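Local coordinates for protein toxin coregulated pilin (Vibrio cholerae, PDB 3HRV) that builds the toxin-coregulated pilus, a type IV pilus that bacteria need to aggregate and then colonise the host small intestine, at residues A[26-37]-A[115-124]; A[103-114]-A[178-189]. All blocks are in the same frame, centred on the assembly; numbering follows the deposited sequence.

Contact 1 of 2, residues A[26-37]-A[115-124]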
loop_
_atom_site.group_PDB
_atom_site.type_symbol
_atom_site.label_atom_id
_atom_site.label_comp_id
_atom_site.label_asym_id
_atom_site.label_seq_id
_atom_site.Cartn_x
_atom_site.Cartn_y
_atom_site.Cartn_z
ATOM N N MET A 26 -5.728 -12.166 6.929
ATOM C CA MET A 26 -6.343 -10.868 6.673
ATOM C C MET A 26 -6.382 -10.020 7.936
ATOM O O MET A 26 -6.176 -8.808 7.889
ATOM C CB MET A 26 -7.760 -11.047 6.122
ATOM C CG MET A 26 -7.800 -11.453 4.662
ATOM S SD MET A 26 -7.099 -10.198 3.556
ATOM C CE MET A 26 -6.829 -11.181 2.094
ATOM N N THR A 27 -6.649 -10.661 9.069
ATOM C CA THR A 27 -6.699 -9.958 10.344
ATOM C C THR A 27 -5.312 -9.418 10.678
ATOM O O THR A 27 -5.168 -8.280 11.127
ATOM C CB THR A 27 -7.241 -11.052 11.479
ATOM O OG1 THR A 27 -6.258 -12.090 11.595
ATOM C CG2 THR A 27 -8.583 -11.668 11.107
ATOM N N LYS A 28 -4.292 -10.239 10.453
ATOM C CA LYS A 28 -2.917 -9.836 10.725
ATOM C C LYS A 28 -2.473 -8.741 9.760
ATOM O O LYS A 28 -1.784 -7.801 10.148
ATOM C CB LYS A 28 -1.975 -11.036 10.606
ATOM C CG LYS A 28 -0.514 -10.669 10.391
ATOM C CD LYS A 28 0.404 -11.772 10.899
ATOM C CE LYS A 28 -0.282 -12.629 11.956
ATOM N NZ LYS A 28 0.667 -13.128 12.989
ATOM N N ALA A 29 -2.952 -8.893 8.441
ATOM C CA ALA A 29 -2.502 -7.892 7.485
ATOM C C ALA A 29 -3.104 -6.535 7.827
ATOM O O ALA A 29 -2.411 -5.515 7.819
ATOM C CB ALA A 29 -2.902 -8.301 6.079
ATOM N N ALA A 30 -4.270 -6.469 8.334
ATOM C CA ALA A 30 -4.884 -5.213 8.747
ATOM C C ALA A 30 -4.166 -4.618 9.955
ATOM O O ALA A 30 -3.900 -3.415 10.003
ATOM C CB ALA A 30 -6.358 -5.434 9.066
ATOM N N GLN A 31 -3.846 -5.463 10.929
ATOM C CA GLN A 31 -3.159 -5.005 12.128
ATOM C C GLN A 31 -1.753 -4.524 11.785
ATOM O O GLN A 31 -1.308 -3.481 12.265
ATOM C CB GLN A 31 -3.073 -6.135 13.154
ATOM C CG GLN A 31 -4.415 -6.626 13.656
ATOM C CD GLN A 31 -4.287 -7.876 14.504
ATOM O OE1 GLN A 31 -3.183 -8.363 14.745
ATOM N NE2 GLN A 31 -5.417 -8.403 14.958
ATOM N N ASN A 32 -1.056 -5.289 10.951
ATOM C CA ASN A 32 0.300 -4.935 10.561
ATOM C C ASN A 32 0.359 -3.637 9.768
ATOM O O ASN A 32 1.197 -2.780 10.041
ATOM C CB ASN A 32 0.931 -6.066 9.747
ATOM C CG ASN A 32 1.217 -7.296 10.586
ATOM O OD1 ASN A 32 0.931 -7.329 11.783
ATOM N ND2 ASN A 32 1.787 -8.315 9.958
ATOM N N LEU A 33 -0.526 -3.495 8.788
ATOM C CA LEU A 33 -0.555 -2.283 7.980
ATOM C C LEU A 33 -0.805 -1.068 8.861
ATOM O O LEU A 33 -0.207 -0.012 8.658
ATOM C CB LEU A 33 -1.633 -2.383 6.900
ATOM C CG LEU A 33 -1.248 -3.252 5.700
ATOM C CD1 LEU A 33 -2.487 -3.594 4.888
ATOM C CD2 LEU A 33 -0.226 -2.512 4.842
ATOM N N ASN A 34 -1.680 -1.218 9.848
ATOM C CA ASN A 34 -1.981 -0.111 10.750
ATOM C C ASN A 34 -0.753 0.260 11.575
ATOM O O ASN A 34 -0.376 1.429 11.656
ATOM C CB ASN A 34 -3.132 -0.481 11.687
ATOM C CG ASN A 34 -3.950 0.725 12.099
ATOM O OD1 ASN A 34 -3.823 1.802 11.516
ATOM N ND2 ASN A 34 -4.792 0.552 13.113
ATOM N N SER A 35 -0.130 -0.745 12.183
ATOM C CA SER A 35 1.048 -0.525 13.011
ATOM C C SER A 35 2.178 0.135 12.230
ATOM O O SER A 35 2.825 1.062 12.714
ATOM C CB SER A 35 1.539 -1.856 13.588
ATOM O OG SER A 35 0.579 -2.419 14.464
ATOM N N VAL A 36 2.405 -0.344 11.012
ATOM C CA VAL A 36 3.468 0.191 10.177
ATOM C C VAL A 36 3.200 1.619 9.696
ATOM O O VAL A 36 4.084 2.469 9.773
ATOM C CB VAL A 36 3.722 -0.735 8.960
ATOM C CG1 VAL A 36 4.710 -0.088 7.992
ATOM C CG2 VAL A 36 4.262 -2.076 9.443
ATOM N N GLN A 37 1.986 1.893 9.229
ATOM C CA GLN A 37 1.698 3.242 8.746
ATOM C C GLN A 37 1.744 4.260 9.887
ATOM O O GLN A 37 2.186 5.388 9.696
ATOM C CB GLN A 37 0.347 3.283 8.015
ATOM C CG GLN A 37 -0.864 3.007 8.880
ATOM C CD GLN A 37 -1.485 4.279 9.421
ATOM O OE1 GLN A 37 -1.381 5.342 8.810
ATOM N NE2 GLN A 37 -2.132 4.177 10.579
ATOM N N THR A 115 -10.151 -8.805 -1.181
ATOM C CA THR A 115 -10.480 -8.810 0.232
ATOM C C THR A 115 -9.631 -7.840 1.043
ATOM O O THR A 115 -10.147 -7.113 1.891
ATOM C CB THR A 115 -10.328 -10.226 0.801
ATOM O OG1 THR A 115 -11.218 -11.108 0.105
ATOM C CG2 THR A 115 -10.660 -10.247 2.285
ATOM N N LEU A 116 -8.330 -7.823 0.781
ATOM C CA LEU A 116 -7.438 -6.937 1.515
ATOM C C LEU A 116 -7.740 -5.467 1.237
ATOM O O LEU A 116 -7.850 -4.660 2.159
ATOM C CB LEU A 116 -5.981 -7.242 1.163
ATOM C CG LEU A 116 -4.955 -6.402 1.928
ATOM C CD1 LEU A 116 -5.058 -6.708 3.416
ATOM C CD2 LEU A 116 -3.562 -6.709 1.420
ATOM N N VAL A 117 -7.869 -5.116 -0.036
ATOM C CA VAL A 117 -8.155 -3.736 -0.399
ATOM C C VAL A 117 -9.430 -3.222 0.262
ATOM O O VAL A 117 -9.462 -2.105 0.779
ATOM C CB VAL A 117 -8.289 -3.581 -1.930
ATOM C CG1 VAL A 117 -8.811 -2.191 -2.276
ATOM C CG2 VAL A 117 -6.941 -3.806 -2.587
ATOM N N THR A 118 -10.480 -4.036 0.256
ATOM C CA THR A 118 -11.745 -3.603 0.838
ATOM C C THR A 118 -11.807 -3.706 2.358
ATOM O O THR A 118 -12.704 -3.142 2.982
ATOM C CB THR A 118 -12.935 -4.378 0.225
ATOM O OG1 THR A 118 -12.776 -5.779 0.466
ATOM C CG2 THR A 118 -13.007 -4.140 -1.277
ATOM N N SER A 119 -10.853 -4.409 2.959
ATOM C CA SER A 119 -10.848 -4.550 4.409
ATOM C C SER A 119 -9.972 -3.515 5.113
ATOM O O SER A 119 -10.219 -3.179 6.271
ATOM C CB SER A 119 -10.399 -5.960 4.806
ATOM O OG SER A 119 -9.963 -6.001 6.151
ATOM N N VAL A 120 -8.958 -3.000 4.424
ATOM C CA VAL A 120 -8.066 -2.016 5.037
ATOM C C VAL A 120 -7.982 -0.706 4.258
ATOM O O VAL A 120 -7.366 0.257 4.714
ATOM C CB VAL A 120 -6.632 -2.581 5.190
ATOM C CG1 VAL A 120 -6.669 -3.902 5.941
ATOM C CG2 VAL A 120 -5.987 -2.760 3.827
ATOM N N GLY A 121 -8.610 -0.674 3.090
ATOM C CA GLY A 121 -8.584 0.516 2.254
ATOM C C GLY A 121 -8.967 1.834 2.905
ATOM O O GLY A 121 -8.384 2.868 2.585
ATOM N N ASP A 122 -9.942 1.814 3.810
ATOM C CA ASP A 122 -10.385 3.039 4.471
ATOM C C ASP A 122 -9.314 3.697 5.333
ATOM O O ASP A 122 -9.420 4.873 5.681
ATOM C CB ASP A 122 -11.624 2.763 5.325
ATOM C CG ASP A 122 -11.313 1.917 6.545
ATOM O OD1 ASP A 122 -11.534 2.395 7.678
ATOM O OD2 ASP A 122 -10.840 0.775 6.367
ATOM N N MET A 123 -8.101 2.835 5.760
ATOM C CA MET A 123 -7.030 3.398 6.568
ATOM C C MET A 123 -6.004 4.153 5.724
ATOM O O MET A 123 -5.149 4.856 6.264
ATOM C CB MET A 123 -6.337 2.280 7.353
ATOM C CG MET A 123 -7.214 1.597 8.385
ATOM S SD MET A 123 -6.353 0.251 9.219
ATOM C CE MET A 123 -5.029 -0.049 8.094
ATOM N N PHE A 124 -6.222 4.076 4.355
ATOM C CA PHE A 124 -5.248 4.713 3.468
ATOM C C PHE A 124 -5.849 5.632 2.414
ATOM O O PHE A 124 -6.782 5.258 1.709
ATOM C CB PHE A 124 -4.409 3.653 2.745
ATOM C CG PHE A 124 -3.545 2.837 3.656
ATOM C CD1 PHE A 124 -4.006 1.635 4.185
ATOM C CD2 PHE A 124 -2.270 3.277 3.999
ATOM C CE1 PHE A 124 -3.207 0.887 5.043
ATOM C CE2 PHE A 124 -1.465 2.536 4.856
ATOM C CZ PHE A 124 -1.936 1.339 5.379
HETATM O O HOH W 1 -7.772 -7.210 6.908
#
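M26 reaches across to T115 and L116 at one end of this helix pair, and Q37 lies against F124 at the other. Beyond CB, M26 CG sits beside the backbone N and comes within 3.9 Å of T115 CG2; the chain then bends at chi2 (-63°), which brings SD to L116, 3.9 Å from its N and close to its CB and CD1. The terminal CE ends by T115 CB and the same L116 N. The hydroxyl of T115 turns elsewhere, to the carbonyl O of A111. One turn on, A29 CB meets L116 CD1, and A30 CB presses on V120 CG1 at 3.5 Å, tighter than ordinary carbon contact. Helix 26-37 is part of the long N-terminal helix of the type IV pilin fold, the one that packs along the antiparallel sheet; helix 115-120 lies on the same sheet face, and the two axes pass 10.1 Å apart at -53°. The side chains of L33 and V120 cross at about a right angle, touching through L33 CD1 and V120 CG2, and both also rest on F189 of the sheet. M123 runs across N34, its SD 3.8 Å from N34 OD1. That oxygen takes a hydrogen bond from Q37 NE2, which approaches 24° out of the carbonyl plane. At the ring of F124, L33 O lies near the plane at the edge, while Q37 CB comes in obliquely, 3.7 Å from CE2. Between the backbones a water donates to M26 O and also hydrogen-bonds S119 OG.

Contact 2 of 2, residues A[103-114]-A[178-189]. With SO4 (sulfate ion), chain E.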
loop_
_atom_site.group_PDB
_atom_site.type_symbol
_atom_site.label_atom_id
_atom_site.label_comp_id
_atom_site.label_asym_id
_atom_site.label_seq_id
_atom_site.Cartn_x
_atom_site.Cartn_y
_atom_site.Cartn_z
ATOM N N ILE A 103 3.094 1.271 1.697
ATOM C CA ILE A 103 3.433 -0.043 2.216
ATOM C C ILE A 103 2.966 -1.022 1.152
ATOM O O ILE A 103 1.792 -1.022 0.766
ATOM C CB ILE A 103 2.704 -0.327 3.536
ATOM C CG1 ILE A 103 2.989 0.799 4.530
ATOM C CG2 ILE A 103 3.164 -1.668 4.107
ATOM C CD1 ILE A 103 2.109 0.776 5.748
ATOM N N THR A 104 3.882 -1.849 0.670
ATOM C CA THR A 104 3.538 -2.799 -0.371
ATOM C C THR A 104 3.303 -4.212 0.146
ATOM O O THR A 104 4.124 -4.770 0.871
ATOM C CB THR A 104 4.617 -2.824 -1.473
ATOM O OG1 THR A 104 5.893 -3.138 -0.900
ATOM C CG2 THR A 104 4.703 -1.458 -2.154
ATOM N N VAL A 105 2.160 -4.768 -0.237
ATOM C CA VAL A 105 1.767 -6.114 0.150
ATOM C C VAL A 105 1.635 -6.906 -1.142
ATOM O O VAL A 105 0.646 -6.763 -1.869
ATOM C CB VAL A 105 0.407 -6.107 0.883
ATOM C CG1 VAL A 105 0.095 -7.495 1.426
ATOM C CG2 VAL A 105 0.435 -5.085 2.018
ATOM N N GLY A 106 2.642 -7.728 -1.423
ATOM C CA GLY A 106 2.640 -8.520 -2.642
ATOM C C GLY A 106 2.329 -9.992 -2.457
ATOM O O GLY A 106 1.995 -10.439 -1.359
ATOM N N GLY A 107 2.436 -10.745 -3.548
ATOM C CA GLY A 107 2.165 -12.172 -3.514
ATOM C C GLY A 107 0.699 -12.497 -3.302
ATOM O O GLY A 107 0.359 -13.599 -2.873
ATOM N N LEU A 108 -0.172 -11.546 -3.622
ATOM C CA LEU A 108 -1.608 -11.723 -3.431
ATOM C C LEU A 108 -2.348 -12.364 -4.600
ATOM O O LEU A 108 -2.130 -12.009 -5.758
ATOM C CB LEU A 108 -2.262 -10.370 -3.149
ATOM C CG LEU A 108 -1.710 -9.551 -1.984
ATOM C CD1 LEU A 108 -2.316 -8.159 -2.013
ATOM C CD2 LEU A 108 -2.027 -10.244 -0.672
ATOM N N THR A 109 -3.224 -13.312 -4.292
ATOM C CA THR A 109 -4.037 -13.928 -5.331
ATOM C C THR A 109 -5.095 -12.864 -5.598
ATOM O O THR A 109 -5.198 -11.889 -4.850
ATOM C CB THR A 109 -4.752 -15.194 -4.831
ATOM O OG1 THR A 109 -5.605 -14.858 -3.731
ATOM C CG2 THR A 109 -3.746 -16.241 -4.395
ATOM N N GLN A 110 -5.889 -13.038 -6.646
ATOM C CA GLN A 110 -6.914 -12.049 -6.939
ATOM C C GLN A 110 -7.891 -11.930 -5.775
ATOM O O GLN A 110 -8.315 -10.830 -5.424
ATOM C CB GLN A 110 -7.669 -12.418 -8.215
ATOM C CG GLN A 110 -8.602 -11.321 -8.696
ATOM C CD GLN A 110 -9.209 -11.632 -10.045
ATOM O OE1 GLN A 110 -10.072 -12.500 -10.164
ATOM N NE2 GLN A 110 -8.752 -10.927 -11.076
ATOM N N ALA A 111 -8.243 -13.065 -5.175
ATOM C CA ALA A 111 -9.180 -13.075 -4.054
ATOM C C ALA A 111 -8.622 -12.330 -2.843
ATOM O O ALA A 111 -9.337 -11.582 -2.174
ATOM C CB ALA A 111 -9.521 -14.511 -3.670
ATOM N N GLN A 112 -7.344 -12.535 -2.556
ATOM C CA GLN A 112 -6.725 -11.863 -1.421
ATOM C C GLN A 112 -6.627 -10.364 -1.677
ATOM O O GLN A 112 -6.795 -9.553 -0.770
ATOM C CB GLN A 112 -5.344 -12.456 -1.160
ATOM C CG GLN A 112 -5.404 -13.926 -0.769
ATOM C CD GLN A 112 -4.040 -14.554 -0.630
ATOM O OE1 GLN A 112 -3.144 -14.293 -1.429
ATOM N NE2 GLN A 112 -3.877 -15.403 0.380
ATOM N N CYS A 113 -6.362 -10.002 -2.926
ATOM C CA CYS A 113 -6.252 -8.603 -3.305
ATOM C C CYS A 113 -7.590 -7.891 -3.087
ATOM O O CYS A 113 -7.638 -6.820 -2.485
ATOM C CB CYS A 113 -5.823 -8.522 -4.770
ATOM S SG CYS A 113 -5.597 -6.876 -5.516
ATOM N N LYS A 114 -8.677 -8.488 -3.567
ATOM C CA LYS A 114 -9.996 -7.877 -3.406
ATOM C C LYS A 114 -10.359 -7.734 -1.934
ATOM O O LYS A 114 -10.814 -6.681 -1.488
ATOM C CB LYS A 114 -11.078 -8.716 -4.093
ATOM C CG LYS A 114 -10.987 -8.779 -5.610
ATOM C CD LYS A 114 -12.197 -9.515 -6.180
ATOM C CE LYS A 114 -12.126 -9.637 -7.690
ATOM N NZ LYS A 114 -13.379 -10.223 -8.249
ATOM N N LEU A 178 -12.206 -4.698 -9.511
ATOM C CA LEU A 178 -11.140 -4.643 -8.512
ATOM C C LEU A 178 -10.135 -5.783 -8.658
ATOM O O LEU A 178 -10.503 -6.961 -8.665
ATOM C CB LEU A 178 -11.732 -4.669 -7.102
ATOM C CG LEU A 178 -10.740 -4.610 -5.939
ATOM C CD1 LEU A 178 -9.881 -3.354 -6.032
ATOM C CD2 LEU A 178 -11.517 -4.634 -4.635
ATOM N N CYS A 179 -8.862 -5.417 -8.765
ATOM C CA CYS A 179 -7.776 -6.381 -8.903
ATOM C C CYS A 179 -7.898 -7.271 -10.134
ATOM O O CYS A 179 -7.458 -8.417 -10.121
ATOM C CB CYS A 179 -7.692 -7.260 -7.660
ATOM S SG CYS A 179 -7.477 -6.365 -6.089
ATOM N N THR A 180 -8.486 -6.745 -11.201
ATOM C CA THR A 180 -8.631 -7.529 -12.421
ATOM C C THR A 180 -7.257 -7.794 -13.016
ATOM O O THR A 180 -6.347 -6.970 -12.889
ATOM C CB THR A 180 -9.488 -6.793 -13.476
ATOM O OG1 THR A 180 -9.550 -7.583 -14.668
ATOM C CG2 THR A 180 -8.888 -5.429 -13.812
ATOM N N GLY A 181 -7.094 -8.952 -13.647
ATOM C CA GLY A 181 -5.815 -9.249 -14.257
ATOM C C GLY A 181 -5.168 -10.569 -13.903
ATOM O O GLY A 181 -5.839 -11.581 -13.680
ATOM N N THR A 182 -3.841 -10.539 -13.847
ATOM C CA THR A 182 -3.034 -11.714 -13.563
ATOM C C THR A 182 -2.335 -11.630 -12.212
ATOM O O THR A 182 -1.694 -10.629 -11.902
ATOM C CB THR A 182 -1.950 -11.889 -14.645
ATOM O OG1 THR A 182 -2.565 -11.873 -15.940
ATOM C CG2 THR A 182 -1.203 -13.193 -14.450
ATOM N N ALA A 183 -2.467 -12.682 -11.411
ATOM C CA ALA A 183 -1.817 -12.737 -10.107
ATOM C C ALA A 183 -0.360 -13.127 -10.351
ATOM O O ALA A 183 -0.029 -13.663 -11.410
ATOM C CB ALA A 183 -2.498 -13.774 -9.229
ATOM N N PRO A 184 0.532 -12.866 -9.379
ATOM C CA PRO A 184 0.264 -12.244 -8.082
ATOM C C PRO A 184 0.138 -10.731 -8.164
ATOM O O PRO A 184 0.743 -10.083 -9.022
ATOM C CB PRO A 184 1.473 -12.658 -7.255
ATOM C CG PRO A 184 2.572 -12.568 -8.263
ATOM C CD PRO A 184 1.956 -13.238 -9.484
ATOM N N PHE A 185 -0.653 -10.175 -7.259
ATOM C CA PHE A 185 -0.839 -8.739 -7.213
ATOM C C PHE A 185 -0.096 -8.161 -6.026
ATOM O O PHE A 185 0.113 -8.837 -5.019
ATOM C CB PHE A 185 -2.314 -8.378 -7.057
ATOM C CG PHE A 185 -3.178 -8.854 -8.179
ATOM C CD1 PHE A 185 -3.679 -10.152 -8.188
ATOM C CD2 PHE A 185 -3.481 -8.009 -9.240
ATOM C CE1 PHE A 185 -4.471 -10.602 -9.240
ATOM C CE2 PHE A 185 -4.270 -8.448 -10.297
ATOM C CZ PHE A 185 -4.766 -9.746 -10.298
ATOM N N THR A 186 0.312 -6.909 -6.165
ATOM C CA THR A 186 0.971 -6.200 -5.083
ATOM C C THR A 186 0.152 -4.938 -4.916
ATOM O O THR A 186 -0.103 -4.226 -5.885
ATOM C CB THR A 186 2.418 -5.795 -5.417
ATOM O OG1 THR A 186 3.211 -6.964 -5.653
ATOM C CG2 THR A 186 3.023 -5.021 -4.249
ATOM N N VAL A 187 -0.285 -4.672 -3.695
ATOM C CA VAL A 187 -1.062 -3.474 -3.440
ATOM C C VAL A 187 -0.224 -2.518 -2.613
ATOM O O VAL A 187 0.370 -2.900 -1.604
ATOM C CB VAL A 187 -2.365 -3.784 -2.683
ATOM C CG1 VAL A 187 -3.153 -2.499 -2.463
ATOM C CG2 VAL A 187 -3.198 -4.787 -3.471
ATOM N N ALA A 188 -0.157 -1.273 -3.066
ATOM C CA ALA A 188 0.595 -0.249 -2.363
ATOM C C ALA A 188 -0.402 0.625 -1.616
ATOM O O ALA A 188 -1.256 1.266 -2.230
ATOM C CB ALA A 188 1.389 0.591 -3.356
ATOM N N PHE A 189 -0.309 0.622 -0.290
ATOM C CA PHE A 189 -1.188 1.425 0.547
ATOM C C PHE A 189 -0.372 2.630 0.977
ATOM O O PHE A 189 0.611 2.500 1.708
ATOM C CB PHE A 189 -1.649 0.616 1.762
ATOM C CG PHE A 189 -2.494 -0.575 1.406
ATOM C CD1 PHE A 189 -1.916 -1.829 1.218
ATOM C CD2 PHE A 189 -3.867 -0.437 1.231
ATOM C CE1 PHE A 189 -2.697 -2.930 0.862
ATOM C CE2 PHE A 189 -4.659 -1.529 0.873
ATOM C CZ PHE A 189 -4.070 -2.778 0.689
HETATM S S SO4 E . -6.033 -16.062 3.264
HETATM O O1 SO4 E . -6.189 -16.070 1.874
HETATM O O2 SO4 E . -6.521 -14.847 3.769
HETATM O O3 SO4 E . -4.645 -16.171 3.670
HETATM O O4 SO4 E . -6.790 -17.142 3.711
HETATM O O HOH W 2 3.310 -9.601 -6.355
#
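I103 and V105 pair with F189 and V187 through backbone hydrogen bonds, antiparallel, in the middle of the pilin sheet. Two of these bonds, I103 N to F189 O and V187 N to V105 O, arrive above the acceptor's carbonyl plane. Beyond V105 the register slips by one residue: the chain turns a corner at G107, which has positive phi, and G107 and L108 both face F185 in a G1 beta bulge. L108 N then bonds F185 O, and F185 N returns to L108 O at 2.8 Å, in plane and on a lone pair. A water links G107 N to T186 OG1.

Polar side chains secure the turn into the helix. T109 and Q112 form a capping box, with OG1 of T109 accepting from Q112 N and OE1 of Q112 from T109 N. The extended Q110 carries NE2 to C179 O, 3.0 Å away.

Apolar contacts join the helix and the bulge to strand 185-189. L108 CD1 and C113 SG both meet V187 CG2 at 3.8 Å, and the same sulfur approaches the F185 ring obliquely, 4.7 Å from its centroid, a sulfur-aromatic contact.

The covalent link is the disulfide C113-C179, chi3 -80°; C113 SG lies anti to its own N (chi1 -180°), which turns it toward C179. It ties the chain just after helix 172-177 to helix 110-120, the Q110 amide adds a polar tie there, and backbone bonds separately hold strand 185-189 to 103-108.

Overall arrangement
Helix 110-120 is common to both contacts: its early turns carry the disulfide side of contact 2, its later turns face the N-terminal helix in contact 1. The centres lie 13 Å apart, and the segments alternate along the chain. The two contacts touch directly through F189, whose CE2 is 3.5 Å from V120 CG2 and whose CB is 3.5 Å from F124 CG, and through I103 CD1, 3.5 Å from V36 CG1. M26 CE likewise packs on Q112 O. Near that junction Q112 NE2 donates to a sulfate, probably from the crystallisation liquor, which H20, S23 and N25 also bind; the side chain of M26 lies close to this sulfate too.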